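Local coordinates for protein catalase (Bacillus pumilus, PDB 4QOR) that breaks down hydrogen peroxide to water and molecular oxygen at a haem group buried in the protein, at residues I134-D139 / H176-L181; H148-D153 / D162-F167. All coordinates share one frame; numbering follows the deposited sequence.

Interaction 2 is nested along the chain inside the loop closed by interaction 1: the order is 134-139, 148-153, 162-167 and 176-181. Segment 134-139 follows strand 123-130 of the catalase beta-sheet, and the other three lie on or at the end of helices 143-150, 161-169 and 175-181, which succeed one another. The two centres are about 15 Å apart, and the contacts touch directly, with Leu178 packing on Trp165 and Ile137 on Phe167. Both touch the bound 2-chlorophenol. Interaction 1 extends to the haem, while interaction 2 lies largely against two neighbouring subunits, so this helical region spans from the haem pocket to the tetramer interface.

Interaction 1: I134-D139 / H176-L181; sequences IFFIRD and HMLTWL. With 2CH (2-chlorophenol), chain G; HEM (protoporphyrin IX containing Fe), chain E.
Met177 lies across one face of the Phe136 ring, its CG 3.6 Å from the ring centroid and 14° off the normal. This is a CH-pi contact over the middle of the ring. With CG anti to the backbone N (chi1 -176°), the chain leaves the helix toward the ring and then bends at chi2 (61°), which sends SD on above the same face as a more distant Met-aromatic contact. The sulfur also comes within 3.3 Å of Ile134 O. Ile134 slides past Met177 the other way and presses its CD1 methyl over the His176 ring, where Ile134 CD1 is 3.2 Å from His176 CG, a tight CH-pi contact. The same methyl meets Trp180, and CG1 lies over that indole face. At the far rim of Phe136, Leu178 and Leu181 place their CD2 methyls at the ring edge, Leu181 CD2 being 3.9 Å from Phe136 CE2.

A water joins the backbones, donating to Phe135 O at 2.8 Å and accepting from Met177 N at 2.8 Å; it thus serves an N-H in the first turn of helix 175-181. The oxygen of the 2-chlorophenol approaches Phe136 CZ to 3.1 Å, and its chlorine packs on Leu178. Phe135 lies with Phe136 CD1 over one ring face and the haem methyl CMC over the other, Phe135 CD1 being 3.7 Å from CMC.

Farther out, His176 ND1 bonds to Thr282 O, which fixes the turn of the imidazole under Ile134, and Trp180 makes a cation-pi contact with Lys428 of helix 423-431. The side chains meet here by dispersion and sulfur-aromatic contact, with one water supplying the polar link; aromatic contacts lead from the haem methyl through Phe135 to Phe136, whose CZ meets the ligand oxygen.

Interaction 2: H148-D153 / D162-F167; sequences HSLKPD and DRYWDF. With 2CH (2-chlorophenol), chain G.
Arg163 reaches the C-terminal end of helix 143-150, where NH2 donates to His148 O at 3.0 Å in a nearly straight bond (167°). The acceptor lies in the guanidinium plane and is met on a carbonyl lone pair. A water accepts from NH2 in the same plane and lies near Ser149 O and Lys151 O.

Charge pairing is looser: Asp153 OD2 is 3.5 Å from Arg163 NE, with the carboxylate and guanidinium planes 63° apart. His381 of a neighbouring subunit grips both residues, bonding Asp153 OD2 through ND1 and Arg163 NH1 through its carbonyl. A leucine in place of Arg163 would probably leave His148 O and the Asp153 carboxylate without this partner and cost the subunit contact one bond.

Apolar contacts join Leu150 and Tyr164: Leu150 CD2 crosses to Tyr164 CB at 3.5 Å, and one face of the tyrosine ring packs on the 2-chlorophenol. The Ser149 hydroxyl, its OG bonded to Met146 O, packs against Phe167 CB.

The arrangement is a close pairing of two successive helices of the catalase fold, with a buried arginine of the second helix reaching the carbonyl end of the first, set against the interlocked subunits of the tetramer.

Interaction 1: I134-D139 / H176-L181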
# COMPACT_ATOMS: atom_id res chain seq x y z
N ILE A 134 -14.30 3.61 32.48
CA ILE A 134 -12.88 3.59 32.89
C ILE A 134 -12.12 2.68 31.94
O ILE A 134 -12.71 2.09 31.05
CB ILE A 134 -12.70 3.11 34.32
CG1 ILE A 134 -13.42 1.79 34.57
CG2 ILE A 134 -13.29 4.13 35.29
CD1 ILE A 134 -13.09 1.17 35.90
N PHE A 135 -10.84 2.50 32.19
CA PHE A 135 -10.07 1.61 31.36
C PHE A 135 -9.13 0.79 32.21
O PHE A 135 -9.04 0.99 33.42
CB PHE A 135 -9.29 2.42 30.30
CG PHE A 135 -9.06 1.68 29.02
CD1 PHE A 135 -10.14 1.35 28.20
CD2 PHE A 135 -7.79 1.37 28.61
CE1 PHE A 135 -9.94 0.71 27.01
CE2 PHE A 135 -7.58 0.73 27.38
CZ PHE A 135 -8.66 0.35 26.62
N PHE A 136 -8.52 -0.20 31.56
CA PHE A 136 -7.72 -1.26 32.22
C PHE A 136 -6.33 -0.72 32.59
O PHE A 136 -5.69 -1.23 33.50
CB PHE A 136 -7.40 -2.41 31.25
CG PHE A 136 -8.58 -3.06 30.61
CD1 PHE A 136 -9.09 -2.57 29.41
CD2 PHE A 136 -9.10 -4.21 31.15
CE1 PHE A 136 -10.15 -3.19 28.77
CE2 PHE A 136 -10.17 -4.84 30.54
CZ PHE A 136 -10.69 -4.34 29.34
N ILE A 137 -5.87 0.29 31.86
CA ILE A 137 -4.51 0.80 31.98
C ILE A 137 -4.59 2.31 31.93
O ILE A 137 -5.65 2.84 31.65
CB ILE A 137 -3.59 0.28 30.85
CG1 ILE A 137 -4.21 0.50 29.44
CG2 ILE A 137 -3.27 -1.21 31.04
CD1 ILE A 137 -3.24 0.32 28.28
N ARG A 138 -3.51 2.99 32.29
CA ARG A 138 -3.46 4.45 32.40
C ARG A 138 -2.31 5.08 31.64
O ARG A 138 -2.10 6.29 31.75
CB ARG A 138 -3.30 4.83 33.89
CG ARG A 138 -2.03 4.29 34.55
CD ARG A 138 -1.70 4.95 35.93
NE ARG A 138 -2.71 4.72 36.93
CZ ARG A 138 -2.65 3.81 37.93
NH1 ARG A 138 -1.60 3.01 38.06
NH2 ARG A 138 -3.65 3.72 38.78
N ASP A 139 -1.55 4.27 30.88
CA ASP A 139 -0.50 4.74 30.03
C ASP A 139 -0.52 4.03 28.67
O ASP A 139 -0.50 2.80 28.57
CB ASP A 139 0.86 4.52 30.71
CG ASP A 139 2.03 5.27 30.01
OD1 ASP A 139 2.20 5.14 28.77
OD2 ASP A 139 2.76 6.01 30.72
N HIS A 176 -10.20 -2.12 38.81
CA HIS A 176 -11.47 -1.41 38.69
C HIS A 176 -12.19 -1.78 37.42
O HIS A 176 -13.36 -2.13 37.43
CB HIS A 176 -11.25 0.12 38.83
CG HIS A 176 -12.52 0.89 39.05
ND1 HIS A 176 -12.59 2.26 38.95
CD2 HIS A 176 -13.78 0.47 39.35
CE1 HIS A 176 -13.83 2.65 39.14
NE2 HIS A 176 -14.57 1.58 39.41
N MET A 177 -11.48 -1.75 36.31
CA MET A 177 -12.09 -2.07 35.04
C MET A 177 -12.69 -3.47 35.02
O MET A 177 -13.82 -3.67 34.58
CB MET A 177 -11.06 -1.96 33.91
CG MET A 177 -11.64 -2.19 32.51
SD MET A 177 -12.95 -1.02 32.04
CE MET A 177 -13.00 -1.26 30.25
N LEU A 178 -11.90 -4.44 35.47
CA LEU A 178 -12.37 -5.84 35.50
C LEU A 178 -13.62 -6.04 36.38
O LEU A 178 -14.52 -6.81 36.05
CB LEU A 178 -11.25 -6.74 35.96
CG LEU A 178 -10.02 -6.67 35.03
CD1 LEU A 178 -8.84 -7.34 35.66
CD2 LEU A 178 -10.29 -7.35 33.69
N THR A 179 -13.71 -5.27 37.46
CA THR A 179 -14.87 -5.28 38.31
C THR A 179 -16.15 -4.78 37.59
O THR A 179 -17.26 -5.17 37.98
CB THR A 179 -14.58 -4.45 39.57
OG1 THR A 179 -13.40 -4.99 40.20
CG2 THR A 179 -15.75 -4.50 40.53
N TRP A 180 -16.00 -3.92 36.58
CA TRP A 180 -17.12 -3.56 35.72
C TRP A 180 -17.36 -4.60 34.62
O TRP A 180 -18.51 -4.96 34.33
CB TRP A 180 -16.89 -2.20 35.04
CG TRP A 180 -17.02 -0.98 35.86
CD1 TRP A 180 -16.15 -0.53 36.79
CD2 TRP A 180 -18.07 0.01 35.79
NE1 TRP A 180 -16.59 0.64 37.31
CE2 TRP A 180 -17.78 0.98 36.73
CE3 TRP A 180 -19.23 0.13 35.05
CZ2 TRP A 180 -18.60 2.08 36.95
CZ3 TRP A 180 -20.05 1.22 35.27
CH2 TRP A 180 -19.74 2.16 36.22
N LEU A 181 -16.29 -4.99 33.95
CA LEU A 181 -16.39 -5.81 32.72
C LEU A 181 -16.92 -7.22 33.00
O LEU A 181 -17.52 -7.84 32.13
CB LEU A 181 -15.03 -5.90 32.05
CG LEU A 181 -14.93 -6.68 30.74
CD1 LEU A 181 -15.67 -6.01 29.61
CD2 LEU A 181 -13.47 -6.88 30.39
C1 2CH G . -11.63 -8.45 28.13
C2 2CH G . -12.44 -8.71 27.04
C3 2CH G . -13.09 -9.94 27.05
C4 2CH G . -12.93 -10.89 28.07
C5 2CH G . -12.13 -10.65 29.17
C6 2CH G . -11.48 -9.44 29.20
O 2CH G . -10.94 -7.30 28.30
CL8 2CH G . -10.35 -8.90 30.49
CHA HEM E . -10.54 1.90 17.86
CHB HEM E . -6.09 2.64 19.68
CHC HEM E . -8.10 3.16 24.14
CHD HEM E . -12.45 3.50 22.05
C1A HEM E . -9.18 2.01 17.99
C2A HEM E . -8.27 1.88 16.90
C3A HEM E . -7.03 2.09 17.43
C4A HEM E . -7.15 2.38 18.82
CMA HEM E . -5.74 2.08 16.69
CAA HEM E . -8.62 1.58 15.46
CBA HEM E . -9.22 2.87 14.88
CGA HEM E . -9.42 2.93 13.38
O1A HEM E . -10.09 3.86 12.81
O2A HEM E . -8.88 2.05 12.69
C1B HEM E . -6.26 2.84 21.08
C2B HEM E . -5.18 3.04 22.02
C3B HEM E . -5.75 3.16 23.25
C4B HEM E . -7.20 3.05 23.07
CMB HEM E . -3.69 3.09 21.81
CAB HEM E . -5.06 3.40 24.51
CBB HEM E . -3.78 3.69 24.46
C1C HEM E . -9.44 3.32 23.93
C2C HEM E . -10.27 3.99 24.83
C3C HEM E . -11.51 4.10 24.24
C4C HEM E . -11.43 3.52 22.96
CMC HEM E . -9.81 4.46 26.19
CAC HEM E . -12.69 4.76 24.78
CBC HEM E . -12.53 5.59 25.78
C1D HEM E . -12.22 3.08 20.74
C2D HEM E . -13.34 2.96 19.81
C3D HEM E . -12.82 2.50 18.66
C4D HEM E . -11.38 2.33 18.89
CMD HEM E . -14.77 3.30 20.14
CAD HEM E . -13.59 2.22 17.40
CBD HEM E . -13.68 3.56 16.65
CGD HEM E . -14.32 3.29 15.33
O1D HEM E . -15.56 3.26 15.35
O2D HEM E . -13.63 3.06 14.27
NA HEM E . -8.47 2.33 19.16
NB HEM E . -7.43 2.87 21.77
NC HEM E . -10.13 3.12 22.80
ND HEM E . -11.08 2.69 20.15
FE HEM E . -9.37 2.72 20.92
O HOH W 1 -9.37 0.04 35.98

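Interaction 2: H148-D153 / D162-F167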
# COMPACT_ATOMS: atom_id res chain seq x y z
N HIS A 148 -2.42 -7.47 22.84
CA HIS A 148 -1.81 -8.71 22.45
C HIS A 148 -2.22 -9.85 23.43
O HIS A 148 -2.41 -11.03 23.00
CB HIS A 148 -0.26 -8.60 22.37
CG HIS A 148 0.28 -7.90 21.17
ND1 HIS A 148 1.63 -7.80 20.90
CD2 HIS A 148 -0.35 -7.19 20.19
CE1 HIS A 148 1.81 -7.12 19.78
NE2 HIS A 148 0.62 -6.75 19.33
N SER A 149 -2.35 -9.52 24.70
CA SER A 149 -2.72 -10.51 25.75
C SER A 149 -4.16 -10.95 25.61
O SER A 149 -4.47 -12.10 25.80
CB SER A 149 -2.43 -9.99 27.16
OG SER A 149 -3.47 -9.16 27.63
N LEU A 150 -5.01 -10.03 25.16
CA LEU A 150 -6.46 -10.28 24.97
C LEU A 150 -6.78 -10.93 23.66
O LEU A 150 -7.72 -11.74 23.57
CB LEU A 150 -7.23 -8.97 25.09
CG LEU A 150 -7.28 -8.37 26.50
CD1 LEU A 150 -7.66 -6.93 26.45
CD2 LEU A 150 -8.31 -9.13 27.30
N LYS A 151 -6.01 -10.58 22.64
CA LYS A 151 -6.26 -11.09 21.30
C LYS A 151 -6.02 -12.61 21.26
O LYS A 151 -5.31 -13.17 22.08
CB LYS A 151 -5.37 -10.41 20.25
CG LYS A 151 -5.80 -9.00 19.86
CD LYS A 151 -6.71 -8.97 18.68
CE LYS A 151 -7.18 -7.58 18.35
NZ LYS A 151 -7.86 -7.52 17.01
N PRO A 152 -6.64 -13.27 20.28
CA PRO A 152 -6.31 -14.66 20.07
C PRO A 152 -4.81 -14.91 20.12
O PRO A 152 -4.01 -14.12 19.61
CB PRO A 152 -6.94 -14.94 18.73
CG PRO A 152 -8.24 -14.10 18.78
CD PRO A 152 -7.78 -12.83 19.45
N ASP A 153 -4.45 -16.00 20.79
CA ASP A 153 -3.09 -16.45 20.91
C ASP A 153 -2.46 -16.47 19.53
O ASP A 153 -3.09 -16.91 18.57
CB ASP A 153 -3.11 -17.85 21.60
CG ASP A 153 -1.75 -18.50 21.71
OD1 ASP A 153 -1.16 -18.79 20.66
OD2 ASP A 153 -1.29 -18.84 22.81
N ASP A 162 -5.67 -17.50 30.12
CA ASP A 162 -4.40 -17.58 30.79
C ASP A 162 -3.43 -16.48 30.34
O ASP A 162 -2.62 -15.98 31.15
CB ASP A 162 -3.81 -18.95 30.56
CG ASP A 162 -2.66 -19.23 31.43
OD1 ASP A 162 -2.70 -19.01 32.66
OD2 ASP A 162 -1.62 -19.59 30.86
N ARG A 163 -3.54 -16.06 29.09
CA ARG A 163 -2.75 -14.95 28.58
C ARG A 163 -3.19 -13.60 29.15
O ARG A 163 -2.37 -12.83 29.67
CB ARG A 163 -2.75 -14.97 27.04
CG ARG A 163 -2.07 -16.26 26.52
CD ARG A 163 -2.14 -16.46 25.01
NE ARG A 163 -1.12 -15.66 24.35
CZ ARG A 163 -1.30 -14.42 23.92
NH1 ARG A 163 -0.27 -13.77 23.41
NH2 ARG A 163 -2.48 -13.86 23.97
N TYR A 164 -4.46 -13.24 28.98
CA TYR A 164 -4.81 -11.90 29.38
C TYR A 164 -4.90 -11.78 30.89
O TYR A 164 -4.58 -10.70 31.43
CB TYR A 164 -6.09 -11.41 28.75
CG TYR A 164 -7.35 -12.20 28.91
CD1 TYR A 164 -8.11 -12.13 30.06
CD2 TYR A 164 -7.87 -12.90 27.83
CE1 TYR A 164 -9.32 -12.77 30.16
CE2 TYR A 164 -9.09 -13.54 27.92
CZ TYR A 164 -9.82 -13.47 29.09
OH TYR A 164 -11.01 -14.13 29.17
N TRP A 165 -5.23 -12.89 31.58
CA TRP A 165 -5.11 -12.85 33.05
C TRP A 165 -3.67 -12.71 33.57
O TRP A 165 -3.49 -12.01 34.58
CB TRP A 165 -5.86 -14.00 33.71
CG TRP A 165 -7.36 -13.74 33.75
CD1 TRP A 165 -8.33 -14.36 32.99
CD2 TRP A 165 -8.03 -12.84 34.59
NE1 TRP A 165 -9.55 -13.89 33.31
CE2 TRP A 165 -9.41 -12.96 34.30
CE3 TRP A 165 -7.62 -12.00 35.64
CZ2 TRP A 165 -10.38 -12.18 34.94
CZ3 TRP A 165 -8.56 -11.23 36.27
CH2 TRP A 165 -9.94 -11.34 35.94
N ASP A 166 -2.66 -13.26 32.90
CA ASP A 166 -1.24 -13.02 33.24
C ASP A 166 -0.92 -11.52 33.16
O ASP A 166 -0.40 -10.93 34.11
CB ASP A 166 -0.35 -13.78 32.30
CG ASP A 166 1.13 -13.69 32.66
OD1 ASP A 166 1.43 -13.54 33.86
OD2 ASP A 166 1.98 -13.86 31.71
N PHE A 167 -1.34 -10.88 32.08
CA PHE A 167 -1.12 -9.44 31.93
C PHE A 167 -1.92 -8.64 32.93
O PHE A 167 -1.34 -7.78 33.59
CB PHE A 167 -1.48 -8.98 30.50
CG PHE A 167 -1.38 -7.50 30.33
CD1 PHE A 167 -0.16 -6.90 29.95
CD2 PHE A 167 -2.46 -6.69 30.63
CE1 PHE A 167 -0.08 -5.54 29.84
CE2 PHE A 167 -2.37 -5.32 30.54
CZ PHE A 167 -1.18 -4.74 30.16
C1 2CH G . -11.63 -8.45 28.13
C2 2CH G . -12.44 -8.71 27.04
C3 2CH G . -13.09 -9.94 27.05
C4 2CH G . -12.93 -10.89 28.07
C5 2CH G . -12.13 -10.65 29.17
C6 2CH G . -11.48 -9.44 29.20
O 2CH G . -10.94 -7.30 28.30
CL8 2CH G . -10.35 -8.90 30.49
O HOH W 2 -5.47 -14.43 24.39